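Local coordinates for protein ribulose-bisphosphate carboxylase (Alicyclobacillus acidocaldarius subsp. acidocaldarius, PDB 4NAS) that belongs to the RuBisCO large-chain family, joining an N-terminal alpha+beta domain to a TIM-barrel catalytic domain that carries a metal site, at residues D105-L110 against P278-A283; A15-R20 against I78-P83; R227-A232 against D257-V262. All blocks are in the same frame, centred on the assembly; numbering follows the deposited sequence.

Contact 1 (D105-L110 against P278-A283)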
ATOM      1  N   ASP B 105     -12.562   9.697  -2.545  1.00 25.01           N
ATOM      2  CA  ASP B 105     -13.792  10.420  -2.871  1.00 27.29           C
ATOM      3  C   ASP B 105     -14.999   9.856  -2.143  1.00 24.16           C
ATOM      4  O   ASP B 105     -15.991   9.501  -2.775  1.00 24.60           O
ATOM      5  CB  ASP B 105     -14.049  10.441  -4.388  1.00 33.09           C
ATOM      6  CG  ASP B 105     -13.045  11.311  -5.144  1.00 41.02           C
ATOM      7  OD1 ASP B 105     -12.281  12.049  -4.480  1.00 38.71           O
ATOM      8  OD2 ASP B 105     -13.018  11.257  -6.396  1.00 43.80           O
ATOM      9  N   GLY B 106     -14.897   9.786  -0.820  1.00 26.25           N
ATOM     10  CA  GLY B 106     -15.958   9.280   0.035  1.00 23.43           C
ATOM     11  C   GLY B 106     -16.219   7.787  -0.052  1.00 24.12           C
ATOM     12  O   GLY B 106     -15.303   6.965  -0.156  1.00 21.30           O
ATOM     13  N   GLU B 107     -17.493   7.411  -0.006  1.00 21.49           N
ATOM     14  CA  GLU B 107     -17.840   5.989  -0.060  1.00 21.24           C
ATOM     15  C   GLU B 107     -17.743   5.424  -1.469  1.00 22.06           C
ATOM     16  O   GLU B 107     -18.672   5.543  -2.253  1.00 26.19           O
ATOM     17  CB  GLU B 107     -19.242   5.759   0.499  1.00 24.46           C
ATOM     18  CG  GLU B 107     -19.629   4.291   0.537  1.00 22.81           C
ATOM     19  CD  GLU B 107     -20.902   4.052   1.310  1.00 31.47           C
ATOM     20  OE1 GLU B 107     -21.314   4.966   2.060  1.00 22.23           O
ATOM     21  OE2 GLU B 107     -21.484   2.950   1.153  1.00 31.41           O
ATOM     22  N   ILE B 108     -16.611   4.805  -1.793  1.00 16.88           N
ATOM     23  CA  ILE B 108     -16.396   4.254  -3.129  1.00 16.90           C
ATOM     24  C   ILE B 108     -15.407   3.100  -2.983  1.00 16.09           C
ATOM     25  O   ILE B 108     -14.528   3.169  -2.139  1.00 16.00           O
ATOM     26  CB  ILE B 108     -15.804   5.314  -4.096  1.00 17.05           C
ATOM     27  CG1 ILE B 108     -15.679   4.750  -5.503  1.00 18.54           C
ATOM     28  CG2 ILE B 108     -14.427   5.878  -3.591  1.00 16.38           C
ATOM     29  CD1 ILE B 108     -15.496   5.848  -6.554  1.00 24.91           C
ATOM     30  N   ARG B 109     -15.568   2.058  -3.787  1.00 19.82           N
ATOM     31  CA  ARG B 109     -14.736   0.860  -3.671  1.00 17.97           C
ATOM     32  C   ARG B 109     -14.480   0.259  -5.036  1.00 15.74           C
ATOM     33  O   ARG B 109     -15.415   0.083  -5.835  1.00 17.18           O
ATOM     34  CB  ARG B 109     -15.455  -0.153  -2.764  1.00 15.94           C
ATOM     35  CG  ARG B 109     -14.760  -1.475  -2.522  1.00 17.59           C
ATOM     36  CD  ARG B 109     -15.644  -2.359  -1.611  1.00 24.52           C
ATOM     37  NE  ARG B 109     -14.860  -3.265  -0.776  1.00 23.62           N
ATOM     38  CZ  ARG B 109     -14.745  -4.566  -0.979  1.00 23.47           C
ATOM     39  NH1 ARG B 109     -15.367  -5.146  -1.996  1.00 27.76           N
ATOM     40  NH2 ARG B 109     -14.000  -5.291  -0.160  1.00 22.78           N
ATOM     41  N   LEU B 110     -13.222  -0.078  -5.308  1.00 18.31           N
ATOM     42  CA  LEU B 110     -12.862  -0.729  -6.570  1.00 16.28           C
ATOM     43  C   LEU B 110     -13.169  -2.233  -6.532  1.00 23.41           C
ATOM     44  O   LEU B 110     -12.593  -2.983  -5.714  1.00 18.86           O
ATOM     45  CB  LEU B 110     -11.378  -0.476  -6.878  1.00 17.99           C
ATOM     46  CG  LEU B 110     -10.806  -1.148  -8.130  1.00 19.61           C
ATOM     47  CD1 LEU B 110     -11.471  -0.613  -9.402  1.00 19.32           C
ATOM     48  CD2 LEU B 110      -9.301  -0.877  -8.160  1.00 16.07           C
ATOM     49  N   PRO B 278     -16.785  -3.425   3.694  1.00 30.81           N
ATOM     50  CA  PRO B 278     -17.628  -3.764   2.546  1.00 30.56           C
ATOM     51  C   PRO B 278     -17.884  -2.590   1.593  1.00 26.41           C
ATOM     52  O   PRO B 278     -18.324  -2.838   0.484  1.00 24.63           O
ATOM     53  CB  PRO B 278     -18.942  -4.223   3.199  1.00 31.37           C
ATOM     54  CG  PRO B 278     -18.956  -3.576   4.524  1.00 32.99           C
ATOM     55  CD  PRO B 278     -17.512  -3.526   4.967  1.00 25.34           C
ATOM     56  N   ASN B 279     -17.598  -1.358   2.006  1.00 19.43           N
ATOM     57  CA  ASN B 279     -18.013  -0.176   1.253  1.00 23.29           C
ATOM     58  C   ASN B 279     -16.877   0.745   0.813  1.00 23.33           C
ATOM     59  O   ASN B 279     -17.108   1.711   0.077  1.00 23.30           O
ATOM     60  CB  ASN B 279     -19.008   0.651   2.065  1.00 27.90           C
ATOM     61  CG  ASN B 279     -20.234  -0.136   2.460  1.00 36.75           C
ATOM     62  OD1 ASN B 279     -20.753  -0.944   1.690  1.00 41.45           O
ATOM     63  ND2 ASN B 279     -20.701   0.090   3.674  1.00 41.49           N
ATOM     64  N   TYR B 280     -15.665   0.458   1.274  1.00 21.13           N
ATOM     65  CA  TYR B 280     -14.492   1.252   0.909  1.00 20.68           C
ATOM     66  C   TYR B 280     -13.368   0.324   0.448  1.00 21.34           C
ATOM     67  O   TYR B 280     -13.438  -0.891   0.666  1.00 17.44           O
ATOM     68  CB  TYR B 280     -14.017   2.084   2.108  1.00 16.41           C
ATOM     69  CG  TYR B 280     -15.004   3.141   2.587  1.00 19.84           C
ATOM     70  CD1 TYR B 280     -16.059   2.807   3.423  1.00 21.63           C
ATOM     71  CD2 TYR B 280     -14.859   4.472   2.217  1.00 20.34           C
ATOM     72  CE1 TYR B 280     -16.952   3.770   3.871  1.00 25.80           C
ATOM     73  CE2 TYR B 280     -15.753   5.447   2.657  1.00 21.56           C
ATOM     74  CZ  TYR B 280     -16.790   5.082   3.486  1.00 23.01           C
ATOM     75  OH  TYR B 280     -17.675   6.027   3.929  1.00 27.31           O
ATOM     76  N   GLY B 281     -12.340   0.900  -0.181  1.00 17.49           N
ATOM     77  CA  GLY B 281     -11.139   0.158  -0.547  1.00 17.48           C
ATOM     78  C   GLY B 281     -11.159  -0.594  -1.866  1.00 14.79           C
ATOM     79  O   GLY B 281     -11.814  -0.191  -2.822  1.00 16.27           O
ATOM     80  N   ILE B 282     -10.437  -1.711  -1.904  1.00 16.41           N
ATOM     81  CA  ILE B 282     -10.293  -2.529  -3.092  1.00 14.77           C
ATOM     82  C   ILE B 282     -10.675  -3.958  -2.733  1.00 20.68           C
ATOM     83  O   ILE B 282     -10.235  -4.450  -1.700  1.00 15.38           O
ATOM     84  CB  ILE B 282      -8.818  -2.545  -3.542  1.00 15.16           C
ATOM     85  CG1 ILE B 282      -8.296  -1.128  -3.759  1.00 17.63           C
ATOM     86  CG2 ILE B 282      -8.649  -3.352  -4.809  1.00 18.14           C
ATOM     87  CD1 ILE B 282      -6.830  -1.087  -4.058  1.00 15.68           C
ATOM     88  N   ALA B 283     -11.463  -4.628  -3.579  1.00 15.01           N
ATOM     89  CA  ALA B 283     -11.895  -6.012  -3.325  1.00 17.86           C
ATOM     90  C   ALA B 283     -10.744  -6.985  -3.052  1.00 20.07           C
ATOM     91  O   ALA B 283      -9.688  -6.922  -3.691  1.00 15.77           O
ATOM     92  CB  ALA B 283     -12.744  -6.530  -4.475  1.00 16.30           C
TER
HETATM   93  O   HOH W   1     -12.043   3.875  -0.787  1.00 18.22           O
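Arg109 lies lengthwise along the backbone of Pro278-Ala283. Its CB sits beside the carbonyl oxygens of Gly281 and Asn279. With CG anti to the backbone N (chi1 180°) and the chain extended to NE, the aliphatic part runs past one carbonyl after another: CG is 3.2 Å from Gly281 O, and CD is 3.4 Å from Pro278 O. NE donates to Tyr280 O at 3.1 Å; this oxygen lies near the guanidinium plane, although the donor stands above the carbonyl plane. At the tip, one guanidinium face lies over the start of Ala283, with NH1 3.8 Å from its CA, and NH1 also salt-bridges Glu111. The backbones make a parallel bridge, through which residues 281-282 of the barrel domain add a short, weakly bonded edge strand to the mixed sheet of the N-terminal domain. Leu110 N donates to Gly281 O at 2.9 Å, while Leu110 O receives the N of Ala283, the N-cap residue of helix 284-295, at 2.9 Å. A water links Ile108 O to Gly281 N. The Tyr280 ring covers the turn before the strand: CE2 is 3.2 Å from Gly106 O, and Glu107 CG lies over one ring face.

Contact 2 (A15-R20 against I78-P83)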
ATOM      1  N   ALA B  15     -12.476  -0.396 -15.177  1.00 21.62           N
ATOM      2  CA  ALA B  15     -12.682  -0.536 -13.746  1.00 23.84           C
ATOM      3  C   ALA B  15     -14.154  -0.349 -13.384  1.00 25.65           C
ATOM      4  O   ALA B  15     -14.827   0.530 -13.913  1.00 22.10           O
ATOM      5  CB  ALA B  15     -11.824   0.467 -12.994  1.00 18.74           C
ATOM      6  N   THR B  16     -14.634  -1.198 -12.481  1.00 16.71           N
ATOM      7  CA  THR B  16     -15.975  -1.113 -11.935  1.00 17.49           C
ATOM      8  C   THR B  16     -15.869  -0.667 -10.499  1.00 27.81           C
ATOM      9  O   THR B  16     -15.154  -1.306  -9.711  1.00 16.85           O
ATOM     10  CB  THR B  16     -16.656  -2.485 -11.941  1.00 21.08           C
ATOM     11  OG1 THR B  16     -16.748  -2.970 -13.281  1.00 22.93           O
ATOM     12  CG2 THR B  16     -18.060  -2.403 -11.332  1.00 23.73           C
ATOM     13  N   TYR B  17     -16.564   0.427 -10.170  1.00 26.57           N
ATOM     14  CA  TYR B  17     -16.615   0.965  -8.808  1.00 23.41           C
ATOM     15  C   TYR B  17     -18.008   0.804  -8.227  1.00 26.54           C
ATOM     16  O   TYR B  17     -18.995   0.919  -8.946  1.00 30.79           O
ATOM     17  CB  TYR B  17     -16.254   2.461  -8.790  1.00 23.04           C
ATOM     18  CG  TYR B  17     -14.949   2.747  -9.472  1.00 22.04           C
ATOM     19  CD1 TYR B  17     -13.738   2.673  -8.763  1.00 16.64           C
ATOM     20  CD2 TYR B  17     -14.908   3.056 -10.821  1.00 26.68           C
ATOM     21  CE1 TYR B  17     -12.542   2.913  -9.394  1.00 19.40           C
ATOM     22  CE2 TYR B  17     -13.711   3.307 -11.463  1.00 21.23           C
ATOM     23  CZ  TYR B  17     -12.537   3.236 -10.753  1.00 19.29           C
ATOM     24  OH  TYR B  17     -11.343   3.490 -11.384  1.00 17.21           O
ATOM     25  N   ARG B  18     -18.068   0.511  -6.933  1.00 21.78           N
ATOM     26  CA  ARG B  18     -19.310   0.565  -6.168  1.00 25.60           C
ATOM     27  C   ARG B  18     -19.240   1.828  -5.323  1.00 27.98           C
ATOM     28  O   ARG B  18     -18.274   2.022  -4.573  1.00 24.06           O
ATOM     29  CB  ARG B  18     -19.410  -0.640  -5.212  1.00 21.69           C
ATOM     30  CG  ARG B  18     -20.674  -0.612  -4.320  1.00 29.39           C
ATOM     31  CD  ARG B  18     -20.471  -1.382  -3.008  1.00 37.51           C
ATOM     32  NE  ARG B  18     -21.686  -1.435  -2.189  1.00 46.35           N
ATOM     33  CZ  ARG B  18     -22.016  -0.547  -1.250  1.00 48.20           C
ATOM     34  NH1 ARG B  18     -21.233   0.493  -0.994  1.00 48.12           N
ATOM     35  NH2 ARG B  18     -23.138  -0.697  -0.562  1.00 51.25           N
ATOM     36  N   LEU B  19     -20.257   2.675  -5.406  1.00 21.75           N
ATOM     37  CA  LEU B  19     -20.233   3.944  -4.673  1.00 24.30           C
ATOM     38  C   LEU B  19     -21.629   4.396  -4.260  1.00 27.00           C
ATOM     39  O   LEU B  19     -22.634   3.959  -4.840  1.00 26.84           O
ATOM     40  CB  LEU B  19     -19.558   5.034  -5.507  1.00 31.09           C
ATOM     41  CG  LEU B  19     -20.088   5.286  -6.929  1.00 37.16           C
ATOM     42  CD1 LEU B  19     -21.255   6.256  -6.957  1.00 35.94           C
ATOM     43  CD2 LEU B  19     -18.987   5.781  -7.854  1.00 43.11           C
ATOM     44  N   ARG B  20     -21.679   5.273  -3.258  1.00 25.59           N
ATOM     45  CA  ARG B  20     -22.934   5.874  -2.812  1.00 37.65           C
ATOM     46  C   ARG B  20     -22.961   7.350  -3.210  1.00 38.08           C
ATOM     47  O   ARG B  20     -21.969   8.055  -3.049  1.00 31.77           O
ATOM     48  CB  ARG B  20     -23.084   5.725  -1.297  1.00 29.18           C
ATOM     49  CG  ARG B  20     -24.311   6.397  -0.723  1.00 31.90           C
ATOM     50  CD  ARG B  20     -24.462   6.097   0.757  1.00 38.86           C
ATOM     51  NE  ARG B  20     -25.646   6.750   1.312  1.00 47.07           N
ATOM     52  CZ  ARG B  20     -26.474   6.194   2.195  1.00 47.39           C
ATOM     53  NH1 ARG B  20     -26.261   4.958   2.626  1.00 42.51           N
ATOM     54  NH2 ARG B  20     -27.529   6.872   2.639  1.00 45.31           N
ATOM     55  N   ILE B  78     -20.351   1.994 -11.425  1.00 27.77           N
ATOM     56  CA  ILE B  78     -19.975   2.765 -12.592  1.00 24.02           C
ATOM     57  C   ILE B  78     -18.799   2.035 -13.196  1.00 28.50           C
ATOM     58  O   ILE B  78     -17.942   1.559 -12.452  1.00 26.31           O
ATOM     59  CB  ILE B  78     -19.552   4.170 -12.178  1.00 29.11           C
ATOM     60  CG1 ILE B  78     -20.765   4.945 -11.667  1.00 33.40           C
ATOM     61  CG2 ILE B  78     -18.907   4.901 -13.334  1.00 34.04           C
ATOM     62  CD1 ILE B  78     -20.410   6.255 -11.035  1.00 39.25           C
ATOM     63  N   ASP B  79     -18.779   1.906 -14.523  1.00 23.67           N
ATOM     64  CA  ASP B  79     -17.629   1.331 -15.225  1.00 23.84           C
ATOM     65  C   ASP B  79     -16.913   2.449 -15.983  1.00 24.90           C
ATOM     66  O   ASP B  79     -17.555   3.183 -16.737  1.00 24.66           O
ATOM     67  CB  ASP B  79     -18.073   0.263 -16.244  1.00 29.06           C
ATOM     68  CG  ASP B  79     -18.787  -0.930 -15.608  1.00 27.10           C
ATOM     69  OD1 ASP B  79     -18.524  -1.270 -14.440  1.00 27.51           O
ATOM     70  OD2 ASP B  79     -19.613  -1.550 -16.313  1.00 31.80           O
ATOM     71  N   ILE B  80     -15.601   2.589 -15.784  1.00 23.03           N
ATOM     72  CA  ILE B  80     -14.809   3.599 -16.502  1.00 25.59           C
ATOM     73  C   ILE B  80     -13.688   2.924 -17.314  1.00 24.78           C
ATOM     74  O   ILE B  80     -12.991   2.037 -16.797  1.00 23.13           O
ATOM     75  CB  ILE B  80     -14.173   4.631 -15.535  1.00 23.49           C
ATOM     76  CG1 ILE B  80     -15.235   5.311 -14.660  1.00 24.84           C
ATOM     77  CG2 ILE B  80     -13.368   5.676 -16.301  1.00 23.65           C
ATOM     78  CD1 ILE B  80     -16.291   6.097 -15.456  1.00 27.38           C
ATOM     79  N   ALA B  81     -13.532   3.316 -18.581  1.00 25.67           N
ATOM     80  CA  ALA B  81     -12.449   2.802 -19.426  1.00 29.19           C
ATOM     81  C   ALA B  81     -11.264   3.776 -19.483  1.00 29.39           C
ATOM     82  O   ALA B  81     -11.426   4.931 -19.878  1.00 30.94           O
ATOM     83  CB  ALA B  81     -12.957   2.507 -20.826  1.00 33.97           C
ATOM     84  N   TYR B  82     -10.090   3.297 -19.077  1.00 22.32           N
ATOM     85  CA  TYR B  82      -8.846   4.079 -19.086  1.00 27.70           C
ATOM     86  C   TYR B  82      -7.903   3.548 -20.155  1.00 27.86           C
ATOM     87  O   TYR B  82      -7.385   2.436 -20.028  1.00 35.18           O
ATOM     88  CB  TYR B  82      -8.120   3.974 -17.735  1.00 19.09           C
ATOM     89  CG  TYR B  82      -8.929   4.468 -16.562  1.00 29.18           C
ATOM     90  CD1 TYR B  82      -9.828   3.617 -15.914  1.00 17.95           C
ATOM     91  CD2 TYR B  82      -8.804   5.771 -16.094  1.00 25.97           C
ATOM     92  CE1 TYR B  82     -10.573   4.050 -14.852  1.00 20.82           C
ATOM     93  CE2 TYR B  82      -9.552   6.206 -14.999  1.00 34.54           C
ATOM     94  CZ  TYR B  82     -10.436   5.332 -14.391  1.00 17.80           C
ATOM     95  OH  TYR B  82     -11.203   5.711 -13.320  1.00 21.92           O
ATOM     96  N   PRO B  83      -7.663   4.346 -21.201  1.00 28.44           N
ATOM     97  CA  PRO B  83      -6.841   3.906 -22.336  1.00 25.34           C
ATOM     98  C   PRO B  83      -5.487   3.436 -21.843  1.00 25.72           C
ATOM     99  O   PRO B  83      -4.891   4.100 -20.998  1.00 28.78           O
ATOM    100  CB  PRO B  83      -6.675   5.191 -23.163  1.00 25.05           C
ATOM    101  CG  PRO B  83      -7.877   6.007 -22.837  1.00 29.53           C
ATOM    102  CD  PRO B  83      -8.189   5.711 -21.379  1.00 22.88           C
TER
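Thr16 and Asp79 sit side by side on one face of an antiparallel ladder, while Ala15, Tyr17, Ile78 and Ile80 fill the other. The strands belong to the mixed sheet of the N-terminal domain and run at 149° to each other. Two hydrogen-bonded pairs, Ala15 with Ile80 and Tyr17 with Ile78, bracket the non-hydrogen-bonded pair of Thr16 and Asp79; Tyr17 N to Ile78 O, at 2.9 Å, is nearly straight.

The tight side is the apolar one, where helix 26-36 packs on Leu19, Ile78, Ile80 and Tyr82. Leu19 CD2 presses on Ile78 CD1 at 3.5 Å. The Tyr17 ring, swung beside its backbone N (chi1 -53°), crosses Ile80 at about a right angle and takes CG1 against its edge, 4.1 Å from CE2. Tyr82 arrives from the opposite direction and turns a ring edge to Ala15, with CE1 4.2 Å from CB. The Tyr17 hydroxyl, buried here, is hydrogen-bonded to Val98 O.

On the looser face, Asp79 is partly exposed. Thr16 OG1 donates to its OD1 at 2.7 Å, arriving from above the carboxylate plane, and OD2 forms a salt bridge with Arg64 of the neighbouring strand 59-68. With at least a hydroxyl on OD1 and a guanidinium on OD2, rotation of the carboxylate is limited, and it probably stays ionised.

Contact 3 (R227-A232 against D257-V262)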
ATOM      1  N   ARG B 227      19.704  -9.298  -1.861  1.00 29.55           N
ATOM      2  CA  ARG B 227      19.483 -10.273  -0.799  1.00 28.30           C
ATOM      3  C   ARG B 227      18.690 -11.486  -1.303  1.00 24.91           C
ATOM      4  O   ARG B 227      19.001 -12.622  -0.956  1.00 28.53           O
ATOM      5  CB  ARG B 227      18.809  -9.658   0.438  1.00 24.77           C
ATOM      6  CG  ARG B 227      18.759 -10.660   1.609  1.00 27.50           C
ATOM      7  CD  ARG B 227      18.313 -10.062   2.947  1.00 27.05           C
ATOM      8  NE  ARG B 227      19.196 -10.468   4.054  1.00 24.66           N
ATOM      9  CZ  ARG B 227      19.127  -9.950   5.276  1.00 26.03           C
ATOM     10  NH1 ARG B 227      18.210  -9.027   5.550  1.00 29.67           N
ATOM     11  NH2 ARG B 227      19.944 -10.360   6.228  1.00 32.37           N
ATOM     12  N   ALA B 228      17.669 -11.239  -2.119  1.00 22.70           N
ATOM     13  CA  ALA B 228      16.867 -12.316  -2.700  1.00 22.74           C
ATOM     14  C   ALA B 228      17.761 -13.269  -3.502  1.00 21.66           C
ATOM     15  O   ALA B 228      17.579 -14.504  -3.487  1.00 21.78           O
ATOM     16  CB  ALA B 228      15.798 -11.732  -3.606  1.00 21.81           C
ATOM     17  N   ARG B 229      18.723 -12.686  -4.205  1.00 28.73           N
ATOM     18  CA  ARG B 229      19.641 -13.460  -5.035  1.00 35.22           C
ATOM     19  C   ARG B 229      20.542 -14.327  -4.168  1.00 31.42           C
ATOM     20  O   ARG B 229      20.802 -15.488  -4.499  1.00 31.34           O
ATOM     21  CB  ARG B 229      20.524 -12.541  -5.883  1.00 30.64           C
ATOM     22  CG  ARG B 229      19.817 -11.740  -6.961  1.00 41.38           C
ATOM     23  CD  ARG B 229      20.863 -11.008  -7.803  1.00 54.72           C
ATOM     24  NE  ARG B 229      20.297 -10.029  -8.726  1.00 56.94           N
ATOM     25  CZ  ARG B 229      20.546  -8.726  -8.669  1.00 57.06           C
ATOM     26  NH1 ARG B 229      19.993  -7.899  -9.553  1.00 51.40           N
ATOM     27  NH2 ARG B 229      21.354  -8.250  -7.728  1.00 57.48           N
ATOM     28  N   ARG B 230      21.043 -13.753  -3.074  1.00 32.12           N
ATOM     29  CA  ARG B 230      21.944 -14.483  -2.191  1.00 34.94           C
ATOM     30  C   ARG B 230      21.197 -15.638  -1.568  1.00 32.99           C
ATOM     31  O   ARG B 230      21.728 -16.749  -1.494  1.00 27.93           O
ATOM     32  CB  ARG B 230      22.509 -13.587  -1.089  1.00 38.90           C
ATOM     33  CG  ARG B 230      23.440 -12.486  -1.564  1.00 49.43           C
ATOM     34  CD  ARG B 230      24.207 -11.889  -0.391  1.00 58.33           C
ATOM     35  NE  ARG B 230      23.329 -11.522   0.723  1.00 61.64           N
ATOM     36  CZ  ARG B 230      22.926 -10.280   0.988  1.00 64.90           C
ATOM     37  NH1 ARG B 230      22.130 -10.044   2.029  1.00 65.75           N
ATOM     38  NH2 ARG B 230      23.322  -9.270   0.218  1.00 61.99           N
ATOM     39  N   LEU B 231      19.961 -15.370  -1.135  1.00 28.58           N
ATOM     40  CA  LEU B 231      19.165 -16.363  -0.423  1.00 31.59           C
ATOM     41  C   LEU B 231      18.852 -17.542  -1.324  1.00 23.23           C
ATOM     42  O   LEU B 231      18.864 -18.689  -0.876  1.00 25.46           O
ATOM     43  CB  LEU B 231      17.873 -15.749   0.174  1.00 24.59           C
ATOM     44  CG  LEU B 231      18.100 -14.715   1.283  1.00 23.85           C
ATOM     45  CD1 LEU B 231      16.816 -14.060   1.776  1.00 20.47           C
ATOM     46  CD2 LEU B 231      18.864 -15.330   2.457  1.00 22.76           C
ATOM     47  N   ALA B 232      18.600 -17.259  -2.596  1.00 25.35           N
ATOM     48  CA  ALA B 232      18.410 -18.309  -3.606  1.00 25.40           C
ATOM     49  C   ALA B 232      19.683 -19.140  -3.763  1.00 33.03           C
ATOM     50  O   ALA B 232      19.657 -20.369  -3.692  1.00 32.18           O
ATOM     51  CB  ALA B 232      18.032 -17.689  -4.945  1.00 25.06           C
ATOM     52  N   ASP B 257      13.553 -10.932 -12.162  1.00 30.53           N
ATOM     53  CA  ASP B 257      15.003 -11.155 -12.154  1.00 25.10           C
ATOM     54  C   ASP B 257      15.377 -12.660 -12.232  1.00 31.00           C
ATOM     55  O   ASP B 257      15.078 -13.423 -11.311  1.00 31.08           O
ATOM     56  CB  ASP B 257      15.562 -10.528 -10.874  1.00 29.44           C
ATOM     57  CG  ASP B 257      17.069 -10.399 -10.877  1.00 34.85           C
ATOM     58  OD1 ASP B 257      17.752 -11.086 -11.670  1.00 33.82           O
ATOM     59  OD2 ASP B 257      17.567  -9.601 -10.058  1.00 41.97           O
ATOM     60  N   PRO B 258      16.052 -13.075 -13.319  1.00 29.40           N
ATOM     61  CA  PRO B 258      16.450 -14.473 -13.519  1.00 30.22           C
ATOM     62  C   PRO B 258      17.323 -14.990 -12.381  1.00 34.04           C
ATOM     63  O   PRO B 258      17.216 -16.163 -11.999  1.00 36.81           O
ATOM     64  CB  PRO B 258      17.265 -14.414 -14.811  1.00 38.70           C
ATOM     65  CG  PRO B 258      16.704 -13.242 -15.543  1.00 35.32           C
ATOM     66  CD  PRO B 258      16.426 -12.234 -14.468  1.00 33.78           C
ATOM     67  N   ASP B 259      18.160 -14.116 -11.828  1.00 31.89           N
ATOM     68  CA  ASP B 259      19.042 -14.496 -10.720  1.00 39.47           C
ATOM     69  C   ASP B 259      18.313 -14.723  -9.393  1.00 35.22           C
ATOM     70  O   ASP B 259      18.869 -15.352  -8.487  1.00 35.41           O
ATOM     71  CB  ASP B 259      20.173 -13.480 -10.536  1.00 40.16           C
ATOM     72  CG  ASP B 259      21.179 -13.510 -11.679  1.00 41.79           C
ATOM     73  OD1 ASP B 259      21.295 -14.555 -12.355  1.00 36.96           O
ATOM     74  OD2 ASP B 259      21.853 -12.480 -11.897  1.00 45.29           O
ATOM     75  N   VAL B 260      17.093 -14.205  -9.264  1.00 29.51           N
ATOM     76  CA  VAL B 260      16.240 -14.558  -8.127  1.00 34.65           C
ATOM     77  C   VAL B 260      15.559 -15.874  -8.481  1.00 34.11           C
ATOM     78  O   VAL B 260      14.384 -15.932  -8.870  1.00 26.84           O
ATOM     79  CB  VAL B 260      15.228 -13.448  -7.747  1.00 30.90           C
ATOM     80  CG1 VAL B 260      14.435 -13.845  -6.513  1.00 27.71           C
ATOM     81  CG2 VAL B 260      15.968 -12.156  -7.470  1.00 28.36           C
ATOM     82  N   ASP B 261      16.334 -16.940  -8.338  1.00 30.14           N
ATOM     83  CA  ASP B 261      15.967 -18.219  -8.899  1.00 30.24           C
ATOM     84  C   ASP B 261      15.303 -19.087  -7.845  1.00 30.32           C
ATOM     85  O   ASP B 261      15.771 -20.176  -7.526  1.00 36.46           O
ATOM     86  CB  ASP B 261      17.208 -18.895  -9.469  1.00 40.44           C
ATOM     87  CG  ASP B 261      16.865 -20.062 -10.338  1.00 47.80           C
ATOM     88  OD1 ASP B 261      15.926 -19.918 -11.155  1.00 55.49           O
ATOM     89  OD2 ASP B 261      17.512 -21.117 -10.188  1.00 46.74           O
ATOM     90  N   VAL B 262      14.204 -18.591  -7.305  1.00 25.29           N
ATOM     91  CA  VAL B 262      13.541 -19.237  -6.197  1.00 22.29           C
ATOM     92  C   VAL B 262      12.057 -18.818  -6.212  1.00 24.33           C
ATOM     93  O   VAL B 262      11.738 -17.686  -6.581  1.00 27.26           O
ATOM     94  CB  VAL B 262      14.212 -18.772  -4.901  1.00 28.18           C
ATOM     95  CG1 VAL B 262      14.303 -17.258  -4.886  1.00 21.72           C
ATOM     96  CG2 VAL B 262      13.469 -19.264  -3.689  1.00 25.98           C
TER
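Asp257 OD2 is gripped by two nitrogens of Arg229, NH1 at 3.0 Å and NE at 3.1 Å. Both bonds are bent, with N-H...O angles of 129°, and weak as hydrogen bonds, but together they make a forked salt bridge in which a single oxygen sits at the guanidinium edge, near its plane. The two flat groups are turned 74° apart, so the carboxylate does not pair with the guanidinium through both its oxygens.

In the TIM barrel this joins helix 221-233 to the loop that follows helix 248-256 and leads into strand 264-267, an alpha-to-beta connection at the end of the barrel where its strands begin. The loop is tightly wound. Asp257 starts a type I turn that ends at Val260, and its OD1 accepts from Asp259 N at 3.1 Å, an Asx turn. One carboxylate therefore shapes its own turn with one oxygen and reaches the helix with the other. Lys127 NZ bonds to the carbonyls of Asp257 and Val260 and braces the same turn.

Arg229 gets to Asp257 on an extended chain: CG packs on Val260 CG2, and CD passes 3.7 Å from Asp259 CB. NH2 goes to Glu226, one turn back on its own helix, so the guanidinium is held by acids from both the helix and the loop. The Asp259 carboxylate lies well out of the guanidinium plane and can add only a general electrostatic attraction.

Beneath this polar edge the helix offers two alanines, small enough for the loop to come close. Ala228 CB faces both methyls of Val260, 3.8 Å from CG1, and Leu239 of strand 238-242 packs against Ala228, Val260 and Val262. Farther along the helix, Ala232 CB meets Val262 CG1 at 3.8 Å.

In the fold
Contacts 1 and 2 share a sheet and lie with centres 11 Å apart: strands 12-22 and 108-114 are neighbours, joined where Arg109 N meets Arg18 O at 2.8 Å, and the Arg18 side chain forms a salt bridge with Glu107. Contact 2 thus builds the N-terminal sheet that contact 1 extends with a piece of the barrel domain. Contact 3 falls within the chain loop closed by contact 1, yet lies across the chain's centre from it, about 24 Å away at the nearest atoms. The metal site of the barrel domain consists of Lys176, which is carboxylated, Asp178 and Glu179, which bind calcium; none of these residues belongs to the three contacts.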